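Local coordinates for protein putative glutathionylspermidine synthase (Methylobacillus flagellatus, PDB 3N6X) that probably acts as an ATP-dependent ligase of the circularly permuted ATP-grasp type 2 family, possibly a glutathionylspermidine synthase, though its substrates are not established, at residues D73-L79 and T466-L472; N99-H103 and G139-H143; E161-R165 and T315-D320; R425-P431 and A445-L451. All blocks are in the same frame, centred on the assembly; numbering follows the deposited sequence.

Interaction 1: residues D73-L79 and T466-L472; sequences DVVPRIL and TKDTWIL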
# COMPACT_ATOMS: atom_id res chain seq x y z
N ASP A 73 -2.69 7.39 -17.21
CA ASP A 73 -3.71 7.00 -18.17
C ASP A 73 -5.04 7.64 -17.75
O ASP A 73 -5.39 7.63 -16.56
CB ASP A 73 -3.84 5.48 -18.25
CG ASP A 73 -4.76 5.01 -19.36
OD1 ASP A 73 -4.37 5.13 -20.55
OD2 ASP A 73 -5.84 4.45 -19.05
N VAL A 74 -5.78 8.22 -18.72
CA VAL A 74 -7.02 8.95 -18.45
C VAL A 74 -8.28 8.08 -18.34
O VAL A 74 -9.36 8.61 -18.07
CB VAL A 74 -7.22 10.19 -19.38
CG1 VAL A 74 -6.03 11.15 -19.28
CG2 VAL A 74 -7.44 9.76 -20.84
N VAL A 75 -8.15 6.76 -18.54
CA VAL A 75 -9.30 5.87 -18.39
C VAL A 75 -9.37 5.43 -16.92
O VAL A 75 -8.44 4.77 -16.43
CB VAL A 75 -9.28 4.66 -19.35
CG1 VAL A 75 -10.61 3.91 -19.31
CG2 VAL A 75 -8.95 5.10 -20.78
N PRO A 76 -10.40 5.88 -16.15
CA PRO A 76 -10.43 5.54 -14.73
C PRO A 76 -10.74 4.08 -14.47
O PRO A 76 -11.36 3.40 -15.30
CB PRO A 76 -11.54 6.44 -14.18
CG PRO A 76 -12.45 6.65 -15.34
CD PRO A 76 -11.56 6.71 -16.55
N ARG A 77 -10.32 3.60 -13.30
CA ARG A 77 -10.66 2.27 -12.82
C ARG A 77 -11.93 2.47 -12.00
O ARG A 77 -11.89 3.10 -10.95
CB ARG A 77 -9.49 1.73 -11.96
CG ARG A 77 -9.79 0.44 -11.25
CD ARG A 77 -9.53 -0.75 -12.14
NE ARG A 77 -9.84 -2.01 -11.47
CZ ARG A 77 -9.00 -2.65 -10.67
NH1 ARG A 77 -7.80 -2.14 -10.40
NH2 ARG A 77 -9.36 -3.80 -10.11
N ILE A 78 -13.09 2.09 -12.56
CA ILE A 78 -14.38 2.34 -11.89
C ILE A 78 -14.84 1.14 -11.10
O ILE A 78 -14.86 0.04 -11.64
CB ILE A 78 -15.48 2.87 -12.87
CG1 ILE A 78 -14.92 3.94 -13.84
CG2 ILE A 78 -16.70 3.40 -12.10
CD1 ILE A 78 -15.86 4.33 -15.00
N LEU A 79 -15.23 1.34 -9.83
CA LEU A 79 -15.75 0.29 -8.96
C LEU A 79 -17.11 0.70 -8.45
O LEU A 79 -17.30 1.86 -8.10
CB LEU A 79 -14.80 0.03 -7.76
CG LEU A 79 -13.34 -0.36 -8.12
CD1 LEU A 79 -12.43 -0.23 -6.91
CD2 LEU A 79 -13.25 -1.77 -8.69
N THR A 466 -0.03 5.07 -13.72
CA THR A 466 -1.15 5.15 -12.78
C THR A 466 -2.46 5.57 -13.44
O THR A 466 -2.47 6.10 -14.56
CB THR A 466 -0.85 6.03 -11.57
OG1 THR A 466 -0.66 7.38 -12.00
CG2 THR A 466 0.35 5.55 -10.77
N LYS A 467 -3.56 5.31 -12.74
CA LYS A 467 -4.92 5.65 -13.14
C LYS A 467 -5.63 6.22 -11.94
O LYS A 467 -5.21 5.97 -10.81
CB LYS A 467 -5.67 4.38 -13.58
CG LYS A 467 -5.29 3.84 -14.94
CD LYS A 467 -6.04 2.57 -15.21
CE LYS A 467 -5.90 2.11 -16.64
NZ LYS A 467 -7.01 2.61 -17.49
N ASP A 468 -6.72 6.94 -12.17
CA ASP A 468 -7.59 7.41 -11.09
C ASP A 468 -8.54 6.25 -10.78
O ASP A 468 -8.92 5.52 -11.69
CB ASP A 468 -8.39 8.64 -11.57
CG ASP A 468 -9.26 9.31 -10.51
OD1 ASP A 468 -9.15 8.93 -9.31
OD2 ASP A 468 -10.04 10.22 -10.87
N THR A 469 -8.88 6.05 -9.51
CA THR A 469 -9.83 5.00 -9.11
C THR A 469 -11.11 5.66 -8.65
O THR A 469 -11.11 6.43 -7.68
CB THR A 469 -9.24 4.07 -8.03
OG1 THR A 469 -7.98 3.58 -8.46
CG2 THR A 469 -10.16 2.89 -7.69
N TRP A 470 -12.22 5.35 -9.33
CA TRP A 470 -13.52 5.90 -9.01
C TRP A 470 -14.35 4.92 -8.20
O TRP A 470 -14.57 3.80 -8.65
CB TRP A 470 -14.29 6.26 -10.28
CG TRP A 470 -13.73 7.41 -11.07
CD1 TRP A 470 -12.64 8.18 -10.77
CD2 TRP A 470 -14.28 7.95 -12.28
NE1 TRP A 470 -12.46 9.14 -11.74
CE2 TRP A 470 -13.45 9.02 -12.68
CE3 TRP A 470 -15.40 7.62 -13.08
CZ2 TRP A 470 -13.71 9.78 -13.83
CZ3 TRP A 470 -15.64 8.35 -14.23
CH2 TRP A 470 -14.81 9.43 -14.59
N ILE A 471 -14.81 5.33 -7.02
CA ILE A 471 -15.73 4.53 -6.24
C ILE A 471 -17.08 5.22 -6.33
O ILE A 471 -17.19 6.41 -5.98
CB ILE A 471 -15.25 4.29 -4.76
CG1 ILE A 471 -14.17 3.16 -4.70
CG2 ILE A 471 -16.42 3.91 -3.86
CD1 ILE A 471 -12.79 3.48 -5.22
N LEU A 472 -18.07 4.54 -6.91
CA LEU A 472 -19.40 5.11 -7.09
C LEU A 472 -20.18 5.15 -5.80
O LEU A 472 -20.07 4.22 -4.99
CB LEU A 472 -20.18 4.37 -8.19
CG LEU A 472 -19.51 4.35 -9.58
CD1 LEU A 472 -20.51 3.93 -10.65
CD2 LEU A 472 -18.87 5.73 -9.94
O HOH W 1 -7.61 7.59 -14.89
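Two torsions bring Lys467 to Asp73: the lysine chain runs extended as far as CE and then bends at its last bond (chi4 -94°), while Asp73 CG lies opposite its own backbone N, the two side chains running alongside each other in the same direction. The ammonium nitrogen Lys467 NZ reaches Asp73 OD2 at 2.7 Å, a salt bridge made on the anti side of the carboxylate, and Val75 O at 2.8 Å. A further bond to Pro415 O gives this buried NZ a third oxygen, which should fix its rotation and help to compensate its charge. After Pro76 the chains pair as parallel beta strands, with Arg77, Ile78 and Leu79 beside Thr469, Trp470 and Ile471. Arg77 N bonds to Asp468 O and Trp470 N to Arg77 O; Leu79 N then takes Trp470 O, and Leu472 N takes Leu79 O. Trp470 lays its indole against Pro76, whose CG stands 3.5 Å from the centroid of the six-membered ring, almost on the ring normal, in a CH-pi contact. Ile78 CG1 packs 3.8 Å from Trp470 CE3, and the indole NE1 donates to Asp468 OD2, in the indole plane but from above the carboxylate. One water ties Asp73 O to Asp468 N where the two backbones do not bond directly. This parallel pair lies in the large mixed sheet of the ATP-grasp-family protein, with strand 446-450 also pairing with strand 464-471; Arg77 runs over Val427 and Leu429 of strand 423-435 to a salt bridge with Glu12, and helix 170-183 packs on Pro76 and Trp470 through Met180.

Interaction 2: residues N99-H103 and G139-H143; sequences NMFLH and GVYAH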
# COMPACT_ATOMS: atom_id res chain seq x y z
N ASN A 99 -3.62 -6.04 13.34
CA ASN A 99 -3.40 -5.24 14.56
C ASN A 99 -3.56 -6.07 15.82
O ASN A 99 -2.83 -5.87 16.78
CB ASN A 99 -4.33 -4.01 14.59
CG ASN A 99 -3.72 -2.80 13.92
OD1 ASN A 99 -2.55 -2.45 14.16
ND2 ASN A 99 -4.46 -2.18 13.02
N MSE A 100 -4.52 -7.01 15.83
CA MSE A 100 -4.71 -7.90 16.97
C MSE A 100 -3.55 -8.92 17.07
O MSE A 100 -3.10 -9.24 18.17
CB MSE A 100 -6.05 -8.60 16.89
CG MSE A 100 -7.21 -7.64 17.08
SE MSE A 100 -8.91 -8.49 16.87
CE MSE A 100 -8.98 -9.30 18.64
N PHE A 101 -3.02 -9.35 15.91
CA PHE A 101 -1.84 -10.22 15.85
C PHE A 101 -0.63 -9.52 16.47
O PHE A 101 0.05 -10.11 17.30
CB PHE A 101 -1.53 -10.64 14.40
CG PHE A 101 -0.17 -11.27 14.24
CD1 PHE A 101 0.08 -12.55 14.73
CD2 PHE A 101 0.86 -10.58 13.62
CE1 PHE A 101 1.36 -13.12 14.62
CE2 PHE A 101 2.14 -11.14 13.51
CZ PHE A 101 2.38 -12.42 14.00
N LEU A 102 -0.41 -8.23 16.10
CA LEU A 102 0.71 -7.42 16.60
C LEU A 102 0.62 -7.18 18.11
O LEU A 102 1.62 -7.31 18.80
CB LEU A 102 0.84 -6.10 15.81
CG LEU A 102 1.43 -6.27 14.41
CD1 LEU A 102 1.12 -5.06 13.52
CD2 LEU A 102 2.95 -6.55 14.46
N HIS A 103 -0.58 -6.92 18.63
CA HIS A 103 -0.77 -6.83 20.08
C HIS A 103 -0.45 -8.19 20.73
O HIS A 103 0.20 -8.24 21.77
CB HIS A 103 -2.21 -6.39 20.41
CG HIS A 103 -2.48 -6.39 21.88
ND1 HIS A 103 -2.15 -5.31 22.68
CD2 HIS A 103 -2.96 -7.39 22.67
CE1 HIS A 103 -2.46 -5.66 23.92
NE2 HIS A 103 -2.95 -6.90 23.96
N GLY A 139 -4.33 0.02 21.29
CA GLY A 139 -3.85 -1.24 20.73
C GLY A 139 -3.64 -1.18 19.22
O GLY A 139 -3.65 -2.22 18.54
N VAL A 140 -3.45 0.04 18.68
CA VAL A 140 -3.23 0.24 17.26
C VAL A 140 -1.74 0.26 16.93
O VAL A 140 -1.01 1.08 17.48
CB VAL A 140 -3.97 1.51 16.74
CG1 VAL A 140 -3.70 1.74 15.25
CG2 VAL A 140 -5.47 1.41 17.01
N TYR A 141 -1.30 -0.62 16.03
CA TYR A 141 0.10 -0.68 15.61
C TYR A 141 0.25 -0.11 14.22
O TYR A 141 1.17 0.66 13.97
CB TYR A 141 0.63 -2.11 15.65
CG TYR A 141 0.85 -2.63 17.06
CD1 TYR A 141 -0.22 -3.07 17.84
CD2 TYR A 141 2.13 -2.70 17.61
CE1 TYR A 141 -0.03 -3.51 19.15
CE2 TYR A 141 2.34 -3.18 18.91
CZ TYR A 141 1.26 -3.60 19.67
OH TYR A 141 1.45 -4.10 20.94
N ALA A 142 -0.66 -0.52 13.30
CA ALA A 142 -0.67 -0.05 11.93
C ALA A 142 -1.79 0.95 11.78
O ALA A 142 -2.92 0.58 11.44
CB ALA A 142 -0.87 -1.22 10.96
N HIS A 143 -1.48 2.23 12.07
CA HIS A 143 -2.43 3.37 11.96
C HIS A 143 -2.80 3.55 10.51
O HIS A 143 -3.93 3.92 10.19
CB HIS A 143 -1.79 4.65 12.56
CG HIS A 143 -1.37 4.47 13.99
ND1 HIS A 143 -0.24 3.74 14.32
CD2 HIS A 143 -2.00 4.83 15.12
CE1 HIS A 143 -0.20 3.71 15.64
NE2 HIS A 143 -1.24 4.36 16.18
O HOH W 2 -5.10 -4.49 18.60
O HOH W 3 -0.90 -2.75 22.89
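A helix-to-loop junction in the circularly permuted ATP-grasp region sets Asn99, in the C-terminal part of helix 81-105, against Tyr141 and Ala142 of the loop leading into strand 144-151. The side-chain carbonyl oxygen Asn99 OD1 accepts two successive backbone N-H groups, from Tyr141 N at 2.9 Å and Ala142 N at 2.8 Å. The Ala142 bond is nearly straight (176°) and lies in the amide carbonyl plane, on a lone pair, whereas the Tyr141 donor stands above that plane. One buried oxygen thus satisfies two N-H groups of a segment with no regular secondary structure, and the pair of bonds restrains the amide of Asn99. Beside it, Tyr141 lays its ring against the helix. Its CG lies opposite the carbonyl carbon and beside the backbone N (chi1 -72°), which carries the ring across the flank of Leu102. Leu102 CB sits 3.9 Å from the ring centroid, over one face and offset toward the rim, in a CH-pi contact; Leu102 CD1 meets Tyr141 CB at 3.7 Å. Farther along the ring, Tyr141 CE1 approaches His103 CB to 3.8 Å. The loop also bonds through the Tyr141 backbone to Ala312, and the His103 ring stacks on His107. Waters complete the join: one donates to Gly139 O at 2.7 Å and more weakly to Asn99 O, while another, donating weakly to Tyr141 OH, lies in the plane of the His103 ring, 2.9 Å from its ND1.

Interaction 3: residues E161-R165 and T315-D320; sequences EDNLR and TGVADD. With GOL (glycerol), chain S; SO4 (sulfate ion), chain B.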
# COMPACT_ATOMS: atom_id res chain seq x y z
N GLU A 161 -0.13 -8.51 -1.02
CA GLU A 161 0.84 -8.10 -0.01
C GLU A 161 0.21 -7.11 0.96
O GLU A 161 -0.67 -6.35 0.56
CB GLU A 161 2.04 -7.43 -0.72
CG GLU A 161 3.30 -7.28 0.12
CD GLU A 161 4.49 -6.72 -0.63
OE1 GLU A 161 4.28 -6.09 -1.70
OE2 GLU A 161 5.63 -6.91 -0.15
N ASP A 162 0.73 -7.06 2.20
CA ASP A 162 0.32 -6.08 3.20
C ASP A 162 1.46 -5.05 3.37
O ASP A 162 2.62 -5.41 3.21
CB ASP A 162 -0.00 -6.78 4.55
CG ASP A 162 -1.12 -7.82 4.45
OD1 ASP A 162 -2.28 -7.42 4.19
OD2 ASP A 162 -0.84 -9.02 4.67
N ASN A 163 1.13 -3.76 3.63
CA ASN A 163 2.15 -2.70 3.82
C ASN A 163 1.87 -1.95 5.11
O ASN A 163 0.97 -1.11 5.14
CB ASN A 163 2.16 -1.72 2.63
CG ASN A 163 2.37 -2.39 1.30
OD1 ASN A 163 3.50 -2.70 0.90
ND2 ASN A 163 1.27 -2.66 0.60
N LEU A 164 2.61 -2.29 6.18
CA LEU A 164 2.34 -1.79 7.52
C LEU A 164 3.48 -0.98 8.15
O LEU A 164 3.41 -0.64 9.33
CB LEU A 164 2.01 -3.00 8.46
CG LEU A 164 1.06 -4.09 7.92
CD1 LEU A 164 1.08 -5.30 8.81
CD2 LEU A 164 -0.35 -3.58 7.80
N ARG A 165 4.56 -0.74 7.40
CA ARG A 165 5.74 -0.04 7.93
C ARG A 165 5.60 1.49 7.79
O ARG A 165 5.29 2.17 8.78
CB ARG A 165 7.03 -0.59 7.30
CG ARG A 165 7.31 -2.04 7.73
CD ARG A 165 8.29 -2.76 6.85
NE ARG A 165 8.10 -4.21 6.95
CZ ARG A 165 9.05 -5.10 6.72
NH1 ARG A 165 10.28 -4.71 6.40
NH2 ARG A 165 8.80 -6.40 6.84
N THR A 315 6.06 -3.18 13.62
CA THR A 315 4.95 -3.68 12.79
C THR A 315 5.45 -4.61 11.68
O THR A 315 4.65 -5.36 11.11
CB THR A 315 4.13 -2.53 12.19
OG1 THR A 315 4.97 -1.76 11.33
CG2 THR A 315 3.48 -1.65 13.25
N GLY A 316 6.75 -4.52 11.36
CA GLY A 316 7.38 -5.29 10.29
C GLY A 316 7.22 -6.79 10.39
O GLY A 316 7.28 -7.49 9.37
N VAL A 317 7.02 -7.32 11.61
CA VAL A 317 6.83 -8.74 11.82
C VAL A 317 5.50 -9.24 11.19
O VAL A 317 5.41 -10.40 10.81
CB VAL A 317 6.99 -9.14 13.32
CG1 VAL A 317 5.81 -8.65 14.17
CG2 VAL A 317 7.17 -10.65 13.47
N ALA A 318 4.51 -8.34 11.02
CA ALA A 318 3.20 -8.70 10.45
C ALA A 318 3.14 -8.65 8.90
O ALA A 318 2.32 -9.36 8.30
CB ALA A 318 2.11 -7.84 11.05
N ASP A 319 3.96 -7.81 8.26
CA ASP A 319 3.93 -7.75 6.80
C ASP A 319 5.16 -8.37 6.14
O ASP A 319 5.28 -8.30 4.92
CB ASP A 319 3.66 -6.32 6.30
CG ASP A 319 4.78 -5.34 6.58
OD1 ASP A 319 5.73 -5.71 7.31
OD2 ASP A 319 4.69 -4.19 6.11
N ASP A 320 6.03 -9.02 6.93
CA ASP A 320 7.16 -9.79 6.41
C ASP A 320 6.65 -10.97 5.54
O ASP A 320 5.62 -11.57 5.86
CB ASP A 320 8.02 -10.35 7.56
CG ASP A 320 9.27 -11.06 7.06
OD1 ASP A 320 10.26 -10.37 6.74
OD2 ASP A 320 9.22 -12.30 6.91
C1 GOL S . 7.04 -4.09 3.47
O1 GOL S . 5.96 -3.28 3.92
C2 GOL S . 6.53 -5.52 3.28
O2 GOL S . 5.51 -5.58 2.24
C3 GOL S . 7.71 -6.44 2.95
O3 GOL S . 7.20 -7.78 2.85
S SO4 B . 5.63 -0.18 3.61
O1 SO4 B . 4.74 0.10 2.51
O2 SO4 B . 4.88 -0.78 4.70
O3 SO4 B . 6.66 -1.09 3.16
O4 SO4 B . 6.26 1.03 4.06
O HOH W 4 2.66 -9.03 3.51
O HOH W 5 1.41 -9.91 5.78
O HOH W 6 10.99 -7.95 5.64
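Asp319 OD1 is gripped by two nitrogens of Arg165, NE at 2.8 Å and NH2 at 3.2 Å, a side-on salt bridge in which both donors converge on one oxygen. OD1 lies in the guanidinium plane, although the two flat groups are turned 47° apart; NE meets the carboxylate on its syn side. The other oxygen, Asp319 OD2, accepts the backbone N-H of Leu164 at 2.8 Å from above the carboxylate plane. With chi1 at 68° the carboxylate of Asp319 is directed at the end of the strand, where both oxygens find donors. A second polar tie runs from Thr315 OG1 to Leu164 O, 2.8 Å long, its donor above the carbonyl plane. Leu164 CD1 also packs on Ala318 CB at 3.5 Å. A glycerol lies over one face of the Arg165 guanidinium, with its O3 donating to Asp319 O, and a sulfate accepts from Arg165 N at 2.7 Å. These molecules probably come from the crystallisation liquor, yet they are consistent with a polar pocket here. The contact fastens the end of strand 157-163 to the short, weakly bonded helix 316-319. Strand 144-151 pairs alongside that strand, while helix 81-105 supplies Arg94 for a salt bridge with Asp162 and packs Phe101 and Leu102 against Ala318.

Interaction 4: residues R425-P431 and A445-L451; sequences RHVDLRP and ALCRVAL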
# COMPACT_ATOMS: atom_id res chain seq x y z
N ARG A 425 -5.22 -3.68 -20.42
CA ARG A 425 -3.92 -3.71 -19.75
C ARG A 425 -4.08 -4.10 -18.28
O ARG A 425 -5.11 -3.79 -17.67
CB ARG A 425 -3.17 -2.38 -19.89
CG ARG A 425 -2.66 -2.10 -21.31
CD ARG A 425 -1.63 -3.12 -21.77
NE ARG A 425 -1.07 -2.80 -23.08
CZ ARG A 425 -1.56 -3.24 -24.24
NH1 ARG A 425 -2.67 -3.97 -24.26
NH2 ARG A 425 -0.97 -2.93 -25.38
N HIS A 426 -3.09 -4.81 -17.72
CA HIS A 426 -3.14 -5.31 -16.35
C HIS A 426 -3.02 -4.19 -15.30
O HIS A 426 -2.19 -3.30 -15.43
CB HIS A 426 -2.08 -6.40 -16.13
CG HIS A 426 -2.30 -7.62 -16.98
ND1 HIS A 426 -3.41 -8.44 -16.80
CD2 HIS A 426 -1.54 -8.13 -17.98
CE1 HIS A 426 -3.30 -9.40 -17.71
NE2 HIS A 426 -2.18 -9.26 -18.43
N VAL A 427 -3.88 -4.25 -14.28
CA VAL A 427 -3.89 -3.26 -13.18
C VAL A 427 -3.86 -3.93 -11.81
O VAL A 427 -4.33 -5.07 -11.65
CB VAL A 427 -5.13 -2.31 -13.27
CG1 VAL A 427 -5.01 -1.32 -14.42
CG2 VAL A 427 -6.44 -3.10 -13.36
N ASP A 428 -3.43 -3.17 -10.81
CA ASP A 428 -3.57 -3.57 -9.42
C ASP A 428 -4.11 -2.38 -8.60
O ASP A 428 -4.15 -1.26 -9.11
CB ASP A 428 -2.29 -4.20 -8.84
CG ASP A 428 -1.22 -3.23 -8.37
OD1 ASP A 428 -1.34 -2.03 -8.65
OD2 ASP A 428 -0.25 -3.69 -7.73
N LEU A 429 -4.59 -2.65 -7.37
CA LEU A 429 -5.26 -1.65 -6.56
C LEU A 429 -4.68 -1.57 -5.15
O LEU A 429 -4.56 -2.59 -4.47
CB LEU A 429 -6.75 -2.03 -6.50
CG LEU A 429 -7.74 -0.92 -6.19
CD1 LEU A 429 -7.91 0.01 -7.39
CD2 LEU A 429 -9.07 -1.50 -5.78
N ARG A 430 -4.37 -0.35 -4.68
CA ARG A 430 -3.91 -0.16 -3.31
C ARG A 430 -4.79 0.83 -2.50
O ARG A 430 -4.51 2.02 -2.49
CB ARG A 430 -2.42 0.22 -3.23
CG ARG A 430 -1.89 0.23 -1.78
CD ARG A 430 -0.54 0.90 -1.63
NE ARG A 430 0.57 -0.04 -1.81
CZ ARG A 430 1.81 0.19 -1.41
NH1 ARG A 430 2.12 1.32 -0.78
NH2 ARG A 430 2.76 -0.72 -1.62
N PRO A 431 -5.81 0.34 -1.77
CA PRO A 431 -6.52 1.23 -0.84
C PRO A 431 -5.72 1.37 0.48
O PRO A 431 -4.78 0.61 0.72
CB PRO A 431 -7.86 0.53 -0.63
CG PRO A 431 -7.59 -0.92 -0.86
CD PRO A 431 -6.30 -1.05 -1.66
N ALA A 445 -8.34 4.69 -4.02
CA ALA A 445 -7.20 3.80 -4.04
C ALA A 445 -6.20 4.23 -5.09
O ALA A 445 -6.56 4.89 -6.07
CB ALA A 445 -7.66 2.37 -4.33
N LEU A 446 -4.94 3.83 -4.92
CA LEU A 446 -3.94 4.03 -5.94
C LEU A 446 -4.07 2.88 -6.93
O LEU A 446 -4.05 1.73 -6.52
CB LEU A 446 -2.52 4.07 -5.33
CG LEU A 446 -1.35 4.02 -6.35
CD1 LEU A 446 -1.37 5.22 -7.30
CD2 LEU A 446 -0.02 3.93 -5.64
N CYS A 447 -4.28 3.18 -8.20
CA CYS A 447 -4.34 2.14 -9.22
C CYS A 447 -3.12 2.24 -10.11
O CYS A 447 -2.81 3.31 -10.61
CB CYS A 447 -5.63 2.23 -10.02
SG CYS A 447 -5.74 1.04 -11.37
N ARG A 448 -2.39 1.13 -10.25
CA ARG A 448 -1.19 1.06 -11.08
C ARG A 448 -1.47 0.21 -12.29
O ARG A 448 -2.20 -0.78 -12.19
CB ARG A 448 -0.02 0.51 -10.29
CG ARG A 448 0.48 1.45 -9.20
CD ARG A 448 1.62 0.84 -8.43
NE ARG A 448 1.17 -0.22 -7.52
CZ ARG A 448 1.88 -1.31 -7.23
NH1 ARG A 448 3.08 -1.49 -7.77
NH2 ARG A 448 1.41 -2.21 -6.38
N VAL A 449 -0.95 0.62 -13.45
CA VAL A 449 -1.21 -0.08 -14.71
C VAL A 449 0.09 -0.53 -15.41
O VAL A 449 1.06 0.23 -15.45
CB VAL A 449 -2.15 0.74 -15.66
CG1 VAL A 449 -1.55 2.11 -15.99
CG2 VAL A 449 -2.49 -0.03 -16.93
N ALA A 450 0.10 -1.78 -15.92
CA ALA A 450 1.22 -2.32 -16.69
C ALA A 450 0.96 -2.00 -18.17
O ALA A 450 0.17 -2.69 -18.83
CB ALA A 450 1.33 -3.83 -16.49
N LEU A 451 1.54 -0.89 -18.65
CA LEU A 451 1.29 -0.33 -19.99
C LEU A 451 1.74 -1.22 -21.16
O LEU A 451 1.03 -1.30 -22.16
CB LEU A 451 1.88 1.09 -20.11
CG LEU A 451 1.29 2.14 -19.13
CD1 LEU A 451 2.21 3.34 -18.99
CD2 LEU A 451 -0.10 2.58 -19.54
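An antiparallel beta pair joins strands 423-435 and 446-450 in the large mixed sheet of the ATP-grasp-like fold. Backbone bonds come first: Asp428 and Arg448 form a hydrogen-bonded pair, with Asp428 N to Arg448 O at 3.0 Å and Arg448 N to Asp428 O at 3.2 Å. Arg430 and Leu446 form another, through Arg430 N to Leu446 O and the reverse bond, while Ala450 N reaches His426 O. The non-hydrogen-bonded pairs, Val427 with Val449 and Leu429 with Cys447, bring their CA-H groups against facing carbonyls. Apolar contacts gather on the face of these last residues. Val427 CG1 packs 3.7 Å from Val449 CB and Val427 CB meets Cys447 SG; Leu429 CG rests on Ala445 CB at 3.8 Å. Arg77 and Leu79 of strand 77-79 cover part of this face. The other face carries the ionic contacts, among them Asp428 with Arg448, where a chi1 of 82° leans the Asp428 carboxylate toward the neighbouring strand. Its OD2 forms a salt bridge with Arg448 NH2 at 2.6 Å, lying over a face of the guanidinium, with the two planes 59° apart. Next to them Arg430 sends its NE to a salt bridge with Asp148, a weak, long partner of Arg448 as well. At the far end Arg425 bends at chi2 and its NE donates to Leu451 O at 2.7 Å; that oxygen lies in the guanidinium plane, while NE stands above the carbonyl plane.

Interactions 1, 2 and 4 are buried, while interaction 3, though its centre is nearest that of the chain, is only partly buried and borders bound glycerol and sulfate. Interactions 1 and 4 share one mixed sheet, which interaction 3 also reaches through strand 157-163: strands 464-471 and 446-450 are neighbours, with a probable hydrogen bond between Lys467 N and Cys447 O (3.0 Å), so a parallel pair adjoins an antiparallel one. Interactions 2 and 3 touch through Leu102, whose CD2 packs against Val317 and Ala318, linking a helix-to-loop contact to a strand-helix junction. Regular backbone bonding dominates interactions 1 and 4; at the other two, side-chain oxygens of Asn99 and Asp319 receive backbone N-H groups.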